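Local structure of AbiEi antitoxin C-terminal domain-containing protein (Mycobacterium tuberculosis, 1ZEL) at residues A230-L238 with A245-K253; L25-K35 with L67-P78. The protein is of unknown function but probably binds DNA through a winged-helix domain and carries a domain related to the AbiEi family of antitoxins. All coordinates share one frame; numbering follows the deposited sequence.

How the interactions relate
Along this elongated chain, interaction 2 comes first: helix 19-28 and strand 33-34 lead into helices 35-44 and 51-61 and strand 64-66, and the chain then returns through 67-78 to lie against 25-35, closing a loop of 31 intervening residues. Interaction 1 follows much later and closes a far tighter loop, because only six residues separate 230-238 from 245-253. The two loops neither nest nor cross. Their centres lie about 46 Å apart on opposite sides of the chain's centre: interaction 2 pairs strand 33-34 with 72-75 and packs helix 19-28 on Phe-75 and the prolines beyond it, interaction 1 joins two successive helices.

Interaction 1: A230-L238 with A245-K253; sequences AWQRASYLL and ARGQALLAK
Leu-250 is the knob of this helical hairpin: its side chain drops into the hole formed by Trp-231, Ala-234, Ser-235 and Leu-238 of the facing helix. The torsion that sets CG anti to the backbone N (chi1 177°) leaves CD1 against the indole, 4.1 Å from Trp-231 CZ3, while CD2 meets Leu-238 CD1 at 4.0 Å. The six-membered end of the indole reaches past the knob to the backbone of Leu-250 and Lys-253, where Leu-250 O lies in the ring plane at its edge, 3.4 Å from Trp-231 CZ3. Leu-251 fills the neighbouring hollow, laying CD1 on the backbone between Trp-231 and Gln-232. The matching hollow on the second helix is Gly-247, whose lack of a side chain lets Ser-235 settle at a CA-CA distance of 4.1 Å and Leu-238 CB rest 3.8 Å from Gly-247 CA. The axes approach to 7.5 Å, running nearly antiparallel at 162°. Toward helix 216-223, Leu-238 crosses Arg-246 at about a right angle; the guanidinium makes a salt bridge with Asp-216. No hydrogen bond links the helices: Ser-235 OG turns back to Trp-231 O at 2.8 Å, approaching that oxygen from the face opposite Ser-235 N. With its hydroxyl satisfied within its own helix, Ser-235 can sit at the buried interface, and cohesion rests mainly on shape and apolar contact, with a CA-H...O contact from Gly-247 to Ser-235 O.

Interaction 2: L25-K35 with L67-P78; sequences LARDRPVVVTK and LPVKGTWAFIPP. With FMT (formic acid), chain M.
Phe-75 offers one ring face to Leu-25, whose CB stands 3.6 Å from the ring centroid and 5° off the normal, a CH-pi contact; the opposite face has Pro-77 N above it, offset toward the rim. A chi1 of 176° swings this ring away from the backbone N, against Leu-25 and Ala-26 of helix 19-28. The guanidinium of Arg-29 receives Pro-77 CB over the centre of one face, at 3.3 Å from Arg-29 NH1. Arg-29 NE bonds to a lone pair of Ala-26 O (2.9 Å), helping to orient the guanidinium. The Trp-73 indole turns an edge to the backbone, with Val-33 O and Lys-35 N in its plane, and Lys-35 CB approaches Trp-73 CZ3 at 3.6 Å. In the antiparallel hydrogen-bonded pair of Val-33 and Trp-73, the bond from Val-33 N to Trp-73 O is the straighter (2.8 Å, 165°). Lys-35 N reaches Gly-71 O from above the carbonyl plane. One water accepts a hydrogen bond from Phe-75 N and donates one to Pro-30 O. Gly-71 takes the positive-phi position of a type II turn, in which Lys-70 N donates a nearly straight hydrogen bond to formic acid O1. The order helix 19-28, strand 33-34, helices 35-44 and 51-61, strands 64-66 and 72-75 fits a winged helix-turn-helix domain, the turn between 64-66 and 72-75 being the probable wing, consistent with DNA binding.

Interaction 1: A230-L238 with A245-K253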
loop_
_atom_site.group_PDB
_atom_site.type_symbol
_atom_site.label_atom_id
_atom_site.label_comp_id
_atom_site.label_asym_id
_atom_site.label_seq_id
_atom_site.Cartn_x
_atom_site.Cartn_y
_atom_site.Cartn_z
ATOM N N ALA A 230 -6.841 -6.554 -19.738
ATOM C CA ALA A 230 -6.103 -6.931 -18.518
ATOM C C ALA A 230 -5.447 -8.287 -18.673
ATOM O O ALA A 230 -4.295 -8.465 -18.287
ATOM C CB ALA A 230 -7.028 -6.920 -17.294
ATOM N N TRP A 231 -6.190 -9.232 -19.268
ATOM C CA TRP A 231 -5.693 -10.565 -19.543
ATOM C C TRP A 231 -4.519 -10.506 -20.504
ATOM O O TRP A 231 -3.488 -11.153 -20.282
ATOM C CB TRP A 231 -6.808 -11.417 -20.162
ATOM C CG TRP A 231 -7.858 -11.843 -19.199
ATOM C CD1 TRP A 231 -8.908 -11.099 -18.746
ATOM C CD2 TRP A 231 -7.982 -13.144 -18.595
ATOM N NE1 TRP A 231 -9.687 -11.862 -17.887
ATOM C CE2 TRP A 231 -9.138 -13.117 -17.780
ATOM C CE3 TRP A 231 -7.227 -14.328 -18.675
ATOM C CZ2 TRP A 231 -9.559 -14.239 -17.037
ATOM C CZ3 TRP A 231 -7.632 -15.440 -17.931
ATOM C CH2 TRP A 231 -8.784 -15.380 -17.108
ATOM N N GLN A 232 -4.669 -9.712 -21.564
ATOM C CA GLN A 232 -3.579 -9.521 -22.545
ATOM C C GLN A 232 -2.330 -8.979 -21.875
ATOM O O GLN A 232 -1.229 -9.533 -22.044
ATOM C CB GLN A 232 -4.025 -8.596 -23.686
ATOM C CG GLN A 232 -5.128 -9.204 -24.551
ATOM C CD GLN A 232 -5.812 -8.163 -25.403
ATOM O OE1 GLN A 232 -6.840 -7.631 -25.014
ATOM N NE2 GLN A 232 -5.238 -7.852 -26.561
ATOM N N ARG A 233 -2.496 -7.896 -21.124
ATOM C CA ARG A 233 -1.370 -7.296 -20.423
ATOM C C ARG A 233 -0.741 -8.191 -19.365
ATOM O O ARG A 233 0.499 -8.262 -19.261
ATOM C CB ARG A 233 -1.736 -5.917 -19.881
ATOM C CG ARG A 233 -2.074 -4.961 -21.007
ATOM C CD ARG A 233 -2.040 -3.531 -20.572
ATOM N NE ARG A 233 -3.211 -3.200 -19.794
ATOM C CZ ARG A 233 -4.265 -2.534 -20.250
ATOM N NH1 ARG A 233 -4.322 -2.127 -21.512
ATOM N NH2 ARG A 233 -5.269 -2.278 -19.424
ATOM N N ALA A 234 -1.572 -8.926 -18.627
ATOM C CA ALA A 234 -1.049 -9.816 -17.579
ATOM C C ALA A 234 -0.260 -10.945 -18.198
ATOM O O ALA A 234 0.782 -11.358 -17.678
ATOM C CB ALA A 234 -2.202 -10.387 -16.730
ATOM N N SER A 235 -0.776 -11.461 -19.309
ATOM C CA SER A 235 -0.116 -12.555 -20.001
ATOM C C SER A 235 1.207 -12.111 -20.604
ATOM O O SER A 235 2.202 -12.853 -20.558
ATOM C CB SER A 235 -1.026 -13.174 -21.057
ATOM O OG SER A 235 -2.221 -13.606 -20.451
ATOM N N TYR A 236 1.222 -10.897 -21.155
ATOM C CA TYR A 236 2.450 -10.284 -21.649
ATOM C C TYR A 236 3.497 -10.041 -20.543
ATOM O O TYR A 236 4.703 -10.148 -20.784
ATOM C CB TYR A 236 2.117 -8.949 -22.315
ATOM C CG TYR A 236 3.319 -8.263 -22.903
ATOM C CD1 TYR A 236 3.963 -8.788 -24.016
ATOM C CD2 TYR A 236 3.805 -7.075 -22.358
ATOM C CE1 TYR A 236 5.070 -8.160 -24.579
ATOM C CE2 TYR A 236 4.921 -6.443 -22.913
ATOM C CZ TYR A 236 5.546 -6.991 -24.016
ATOM O OH TYR A 236 6.639 -6.358 -24.568
ATOM N N LEU A 237 3.043 -9.688 -19.341
ATOM C CA LEU A 237 3.960 -9.600 -18.180
ATOM C C LEU A 237 4.599 -10.961 -17.858
ATOM O O LEU A 237 5.813 -11.049 -17.603
ATOM C CB LEU A 237 3.246 -8.979 -16.946
ATOM C CG LEU A 237 2.934 -7.461 -17.054
ATOM C CD1 LEU A 237 2.101 -6.998 -15.855
ATOM C CD2 LEU A 237 4.195 -6.582 -17.183
ATOM N N LEU A 238 3.822 -12.039 -17.932
ATOM C CA LEU A 238 4.417 -13.367 -17.752
ATOM C C LEU A 238 5.511 -13.610 -18.775
ATOM O O LEU A 238 6.579 -14.100 -18.425
ATOM C CB LEU A 238 3.380 -14.486 -17.809
ATOM C CG LEU A 238 2.347 -14.556 -16.673
ATOM C CD1 LEU A 238 1.546 -15.847 -16.719
ATOM C CD2 LEU A 238 2.999 -14.405 -15.326
ATOM N N ALA A 245 5.372 -19.449 -22.344
ATOM C CA ALA A 245 4.411 -20.547 -22.358
ATOM C C ALA A 245 3.306 -20.302 -21.324
ATOM O O ALA A 245 2.125 -20.459 -21.633
ATOM C CB ALA A 245 5.105 -21.889 -22.134
ATOM N N ARG A 246 3.683 -19.867 -20.120
ATOM C CA ARG A 246 2.683 -19.561 -19.079
ATOM C C ARG A 246 1.773 -18.421 -19.519
ATOM O O ARG A 246 0.556 -18.462 -19.288
ATOM C CB ARG A 246 3.353 -19.231 -17.734
ATOM C CG ARG A 246 3.954 -20.469 -17.007
ATOM C CD ARG A 246 4.624 -20.089 -15.669
ATOM N NE ARG A 246 3.753 -19.247 -14.837
ATOM C CZ ARG A 246 4.176 -18.489 -13.830
ATOM N NH1 ARG A 246 5.455 -18.478 -13.490
ATOM N NH2 ARG A 246 3.317 -17.747 -13.163
ATOM N N GLY A 247 2.363 -17.398 -20.144
ATOM C CA GLY A 247 1.594 -16.240 -20.617
ATOM C C GLY A 247 0.540 -16.606 -21.654
ATOM O O GLY A 247 -0.623 -16.183 -21.564
ATOM N N GLN A 248 0.929 -17.426 -22.624
ATOM C CA GLN A 248 -0.001 -17.869 -23.660
ATOM C C GLN A 248 -1.102 -18.790 -23.106
ATOM O O GLN A 248 -2.270 -18.724 -23.539
ATOM C CB GLN A 248 0.780 -18.515 -24.799
ATOM C CG GLN A 248 1.640 -17.479 -25.551
ATOM C CD GLN A 248 2.694 -18.094 -26.451
ATOM O OE1 GLN A 248 2.509 -19.182 -26.994
ATOM N NE2 GLN A 248 3.808 -17.390 -26.623
ATOM N N ALA A 249 -0.747 -19.610 -22.117
ATOM C CA ALA A 249 -1.732 -20.492 -21.493
ATOM C C ALA A 249 -2.726 -19.683 -20.673
ATOM O O ALA A 249 -3.925 -19.985 -20.660
ATOM C CB ALA A 249 -1.064 -21.518 -20.619
ATOM N N LEU A 250 -2.232 -18.656 -19.988
ATOM C CA LEU A 250 -3.100 -17.811 -19.174
ATOM C C LEU A 250 -4.042 -17.082 -20.099
ATOM O O LEU A 250 -5.250 -16.996 -19.837
ATOM C CB LEU A 250 -2.268 -16.810 -18.332
ATOM C CG LEU A 250 -3.125 -15.842 -17.492
ATOM C CD1 LEU A 250 -3.949 -16.626 -16.472
ATOM C CD2 LEU A 250 -2.262 -14.778 -16.831
ATOM N N LEU A 251 -3.501 -16.574 -21.206
ATOM C CA LEU A 251 -4.332 -15.770 -22.112
ATOM C C LEU A 251 -5.440 -16.618 -22.712
ATOM O O LEU A 251 -6.558 -16.136 -22.899
ATOM C CB LEU A 251 -3.510 -15.066 -23.208
ATOM C CG LEU A 251 -4.270 -14.069 -24.106
ATOM C CD1 LEU A 251 -5.105 -13.032 -23.335
ATOM C CD2 LEU A 251 -3.338 -13.372 -25.033
ATOM N N ALA A 252 -5.143 -17.887 -22.972
ATOM C CA ALA A 252 -6.137 -18.814 -23.498
ATOM C C ALA A 252 -7.324 -19.074 -22.565
ATOM O O ALA A 252 -8.332 -19.641 -22.990
ATOM C CB ALA A 252 -5.470 -20.117 -23.911
ATOM N N LYS A 253 -7.233 -18.644 -21.307
ATOM C CA LYS A 253 -8.302 -18.909 -20.328
ATOM C C LYS A 253 -9.259 -17.722 -20.129
ATOM O O LYS A 253 -10.162 -17.771 -19.280
ATOM C CB LYS A 253 -7.709 -19.379 -18.998
ATOM C CG LYS A 253 -7.169 -20.821 -19.060
ATOM C CD LYS A 253 -6.373 -21.175 -17.813
ATOM C CE LYS A 253 -5.939 -22.643 -17.772
ATOM N NZ LYS A 253 -4.627 -22.875 -18.486
#

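Interaction 2: L25-K35 with L67-P78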
loop_
_atom_site.group_PDB
_atom_site.type_symbol
_atom_site.label_atom_id
_atom_site.label_comp_id
_atom_site.label_asym_id
_atom_site.label_seq_id
_atom_site.Cartn_x
_atom_site.Cartn_y
_atom_site.Cartn_z
ATOM N N LEU A 25 1.937 7.262 28.412
ATOM C CA LEU A 25 2.138 7.083 26.969
ATOM C C LEU A 25 3.573 6.634 26.680
ATOM O O LEU A 25 3.796 5.773 25.834
ATOM C CB LEU A 25 1.814 8.388 26.227
ATOM C CG LEU A 25 0.310 8.694 26.107
ATOM C CD1 LEU A 25 0.069 10.162 25.650
ATOM C CD2 LEU A 25 -0.369 7.731 25.186
ATOM N N ALA A 26 4.545 7.201 27.404
ATOM C CA ALA A 26 5.952 6.778 27.258
ATOM C C ALA A 26 6.153 5.291 27.656
ATOM O O ALA A 26 6.941 4.568 27.020
ATOM C CB ALA A 26 6.832 7.663 28.095
ATOM N N ARG A 27 5.444 4.830 28.690
ATOM C CA ARG A 27 5.526 3.424 29.107
ATOM C C ARG A 27 4.831 2.497 28.094
ATOM O O ARG A 27 5.337 1.409 27.760
ATOM C CB ARG A 27 4.914 3.207 30.513
ATOM C CG ARG A 27 5.849 3.479 31.696
ATOM C CD ARG A 27 5.247 2.994 33.025
ATOM N NE ARG A 27 3.837 3.384 33.154
ATOM C CZ ARG A 27 3.413 4.513 33.699
ATOM N NH1 ARG A 27 4.291 5.386 34.207
ATOM N NH2 ARG A 27 2.099 4.764 33.738
ATOM N N ASP A 28 3.655 2.923 27.636
ATOM C CA ASP A 28 2.765 2.049 26.866
ATOM C C ASP A 28 3.018 2.081 25.362
ATOM O O ASP A 28 2.770 1.091 24.654
ATOM C CB ASP A 28 1.299 2.427 27.142
ATOM C CG ASP A 28 0.891 2.165 28.580
ATOM O OD1 ASP A 28 1.646 1.477 29.293
ATOM O OD2 ASP A 28 -0.196 2.630 28.982
ATOM N N ARG A 29 3.488 3.229 24.877
ATOM C CA ARG A 29 3.832 3.411 23.453
ATOM C C ARG A 29 2.739 2.862 22.523
ATOM O O ARG A 29 3.013 1.935 21.742
ATOM C CB ARG A 29 5.173 2.751 23.095
ATOM C CG ARG A 29 6.403 3.112 23.964
ATOM C CD ARG A 29 6.995 4.404 23.505
ATOM N NE ARG A 29 8.032 4.962 24.378
ATOM C CZ ARG A 29 9.274 5.201 23.973
ATOM N NH1 ARG A 29 9.630 4.921 22.724
ATOM N NH2 ARG A 29 10.153 5.763 24.797
ATOM N N PRO A 30 1.493 3.406 22.608
ATOM C CA PRO A 30 0.504 2.968 21.623
ATOM C C PRO A 30 0.875 3.415 20.196
ATOM O O PRO A 30 1.454 4.494 20.023
ATOM C CB PRO A 30 -0.768 3.702 22.054
ATOM C CG PRO A 30 -0.293 4.884 22.806
ATOM C CD PRO A 30 0.932 4.417 23.527
ATOM N N VAL A 31 0.518 2.627 19.182
ATOM C CA VAL A 31 0.858 2.998 17.800
ATOM C C VAL A 31 0.202 4.328 17.455
ATOM O O VAL A 31 0.836 5.208 16.894
ATOM C CB VAL A 31 0.363 1.990 16.763
ATOM C CG1 VAL A 31 0.956 2.355 15.385
ATOM C CG2 VAL A 31 0.781 0.567 17.142
ATOM N N VAL A 32 -1.073 4.448 17.817
ATOM C CA VAL A 32 -1.875 5.629 17.561
ATOM C C VAL A 32 -2.601 5.935 18.871
ATOM O O VAL A 32 -3.013 5.009 19.568
ATOM C CB VAL A 32 -2.938 5.318 16.493
ATOM C CG1 VAL A 32 -3.970 6.408 16.428
ATOM C CG2 VAL A 32 -2.297 5.077 15.124
ATOM N N VAL A 33 -2.736 7.224 19.188
ATOM C CA VAL A 33 -3.497 7.668 20.348
ATOM C C VAL A 33 -4.861 8.170 19.895
ATOM O O VAL A 33 -4.929 9.154 19.171
ATOM C CB VAL A 33 -2.759 8.852 21.074
ATOM C CG1 VAL A 33 -3.555 9.315 22.286
ATOM C CG2 VAL A 33 -1.358 8.412 21.530
ATOM N N THR A 34 -5.940 7.539 20.345
ATOM C CA THR A 34 -7.276 8.045 20.045
ATOM C C THR A 34 -7.670 9.101 21.072
ATOM O O THR A 34 -7.108 9.151 22.173
ATOM C CB THR A 34 -8.338 6.922 20.005
ATOM O OG1 THR A 34 -8.524 6.388 21.315
ATOM C CG2 THR A 34 -7.888 5.792 19.101
ATOM N N LYS A 35 -8.654 9.930 20.732
ATOM C CA LYS A 35 -9.161 10.906 21.672
ATOM C C LYS A 35 -9.684 10.244 22.958
ATOM O O LYS A 35 -9.504 10.781 24.055
ATOM C CB LYS A 35 -10.262 11.768 21.042
ATOM C CG LYS A 35 -10.742 12.831 22.018
ATOM C CD LYS A 35 -11.614 13.847 21.359
ATOM C CE LYS A 35 -12.153 14.812 22.382
ATOM N NZ LYS A 35 -13.101 15.703 21.678
ATOM N N LEU A 67 -3.106 13.212 13.448
ATOM C CA LEU A 67 -3.113 12.339 12.281
ATOM C C LEU A 67 -4.336 12.600 11.387
ATOM O O LEU A 67 -5.275 13.268 11.817
ATOM C CB LEU A 67 -3.026 10.868 12.716
ATOM C CG LEU A 67 -1.681 10.438 13.309
ATOM C CD1 LEU A 67 -1.820 8.992 13.876
ATOM C CD2 LEU A 67 -0.474 10.567 12.299
ATOM N N PRO A 68 -4.294 12.123 10.120
ATOM C CA PRO A 68 -5.330 12.454 9.115
ATOM C C PRO A 68 -6.738 12.030 9.464
ATOM O O PRO A 68 -7.692 12.671 9.023
ATOM C CB PRO A 68 -4.854 11.697 7.861
ATOM C CG PRO A 68 -3.358 11.585 8.047
ATOM C CD PRO A 68 -3.185 11.348 9.522
ATOM N N VAL A 69 -6.887 10.972 10.257
ATOM C CA VAL A 69 -8.225 10.537 10.620
ATOM C C VAL A 69 -8.706 11.258 11.890
ATOM O O VAL A 69 -7.960 11.424 12.844
ATOM C CB VAL A 69 -8.345 8.983 10.669
ATOM C CG1 VAL A 69 -9.731 8.580 11.078
ATOM C CG2 VAL A 69 -8.075 8.416 9.256
ATOM N N LYS A 70 -9.945 11.723 11.879
ATOM C CA LYS A 70 -10.461 12.486 13.015
ATOM C C LYS A 70 -10.371 11.691 14.311
ATOM O O LYS A 70 -10.781 10.526 14.374
ATOM C CB LYS A 70 -11.910 12.914 12.767
ATOM N N GLY A 71 -9.845 12.323 15.349
ATOM C CA GLY A 71 -9.843 11.716 16.672
ATOM C C GLY A 71 -8.640 10.825 16.918
ATOM O O GLY A 71 -8.682 9.967 17.799
ATOM N N THR A 72 -7.577 11.025 16.131
ATOM C CA THR A 72 -6.331 10.266 16.269
ATOM C C THR A 72 -5.109 11.193 16.260
ATOM O O THR A 72 -5.104 12.243 15.586
ATOM C CB THR A 72 -6.160 9.219 15.147
ATOM O OG1 THR A 72 -6.032 9.882 13.887
ATOM C CG2 THR A 72 -7.357 8.287 15.098
ATOM N N TRP A 73 -4.076 10.778 17.007
ATOM C CA TRP A 73 -2.836 11.515 17.139
ATOM C C TRP A 73 -1.720 10.511 17.214
ATOM O O TRP A 73 -1.936 9.367 17.605
ATOM C CB TRP A 73 -2.827 12.355 18.431
ATOM C CG TRP A 73 -3.746 13.492 18.354
ATOM C CD1 TRP A 73 -3.442 14.773 17.976
ATOM C CD2 TRP A 73 -5.134 13.462 18.621
ATOM N NE1 TRP A 73 -4.582 15.548 17.990
ATOM C CE2 TRP A 73 -5.639 14.764 18.371
ATOM C CE3 TRP A 73 -6.014 12.461 19.046
ATOM C CZ2 TRP A 73 -6.991 15.098 18.559
ATOM C CZ3 TRP A 73 -7.365 12.790 19.210
ATOM C CH2 TRP A 73 -7.838 14.097 18.958
ATOM N N ALA A 74 -0.521 10.948 16.852
ATOM C CA ALA A 74 0.689 10.200 17.125
ATOM C C ALA A 74 1.387 10.789 18.353
ATOM O O ALA A 74 1.532 12.015 18.477
ATOM C CB ALA A 74 1.646 10.240 15.897
ATOM N N PHE A 75 1.808 9.911 19.259
ATOM C CA PHE A 75 2.639 10.300 20.397
ATOM C C PHE A 75 4.098 10.242 19.952
ATOM O O PHE A 75 4.541 9.236 19.434
ATOM C CB PHE A 75 2.396 9.338 21.570
ATOM C CG PHE A 75 3.273 9.591 22.780
ATOM C CD1 PHE A 75 3.183 10.794 23.487
ATOM C CD2 PHE A 75 4.208 8.642 23.185
ATOM C CE1 PHE A 75 3.986 11.032 24.582
ATOM C CE2 PHE A 75 5.005 8.857 24.290
ATOM C CZ PHE A 75 4.885 10.071 25.003
ATOM N N ILE A 76 4.834 11.332 20.149
ATOM C CA ILE A 76 6.246 11.331 19.847
ATOM C C ILE A 76 6.931 11.053 21.191
ATOM O O ILE A 76 6.801 11.841 22.126
ATOM C CB ILE A 76 6.722 12.690 19.253
ATOM C CG1 ILE A 76 5.698 13.284 18.256
ATOM C CG2 ILE A 76 8.153 12.567 18.657
ATOM C CD1 ILE A 76 5.340 12.382 17.044
ATOM N N PRO A 77 7.631 9.909 21.294
ATOM C CA PRO A 77 8.149 9.453 22.557
ATOM C C PRO A 77 9.311 10.284 23.073
ATOM O O PRO A 77 10.048 10.867 22.277
ATOM C CB PRO A 77 8.579 8.012 22.269
ATOM C CG PRO A 77 8.693 7.910 20.797
ATOM C CD PRO A 77 7.898 8.979 20.187
ATOM N N PRO A 78 9.508 10.296 24.402
ATOM C CA PRO A 78 10.630 11.042 24.956
ATOM C C PRO A 78 11.940 10.649 24.281
ATOM O O PRO A 78 12.170 9.471 24.013
ATOM C CB PRO A 78 10.644 10.608 26.414
ATOM C CG PRO A 78 9.186 10.315 26.690
ATOM C CD PRO A 78 8.730 9.624 25.456
HETATM C C FMT M . -11.952 11.655 8.354
HETATM O O1 FMT M . -11.458 11.391 9.452
HETATM O O2 FMT M . -11.329 12.113 7.392
HETATM O O HOH W 1 1.250 7.043 18.890
#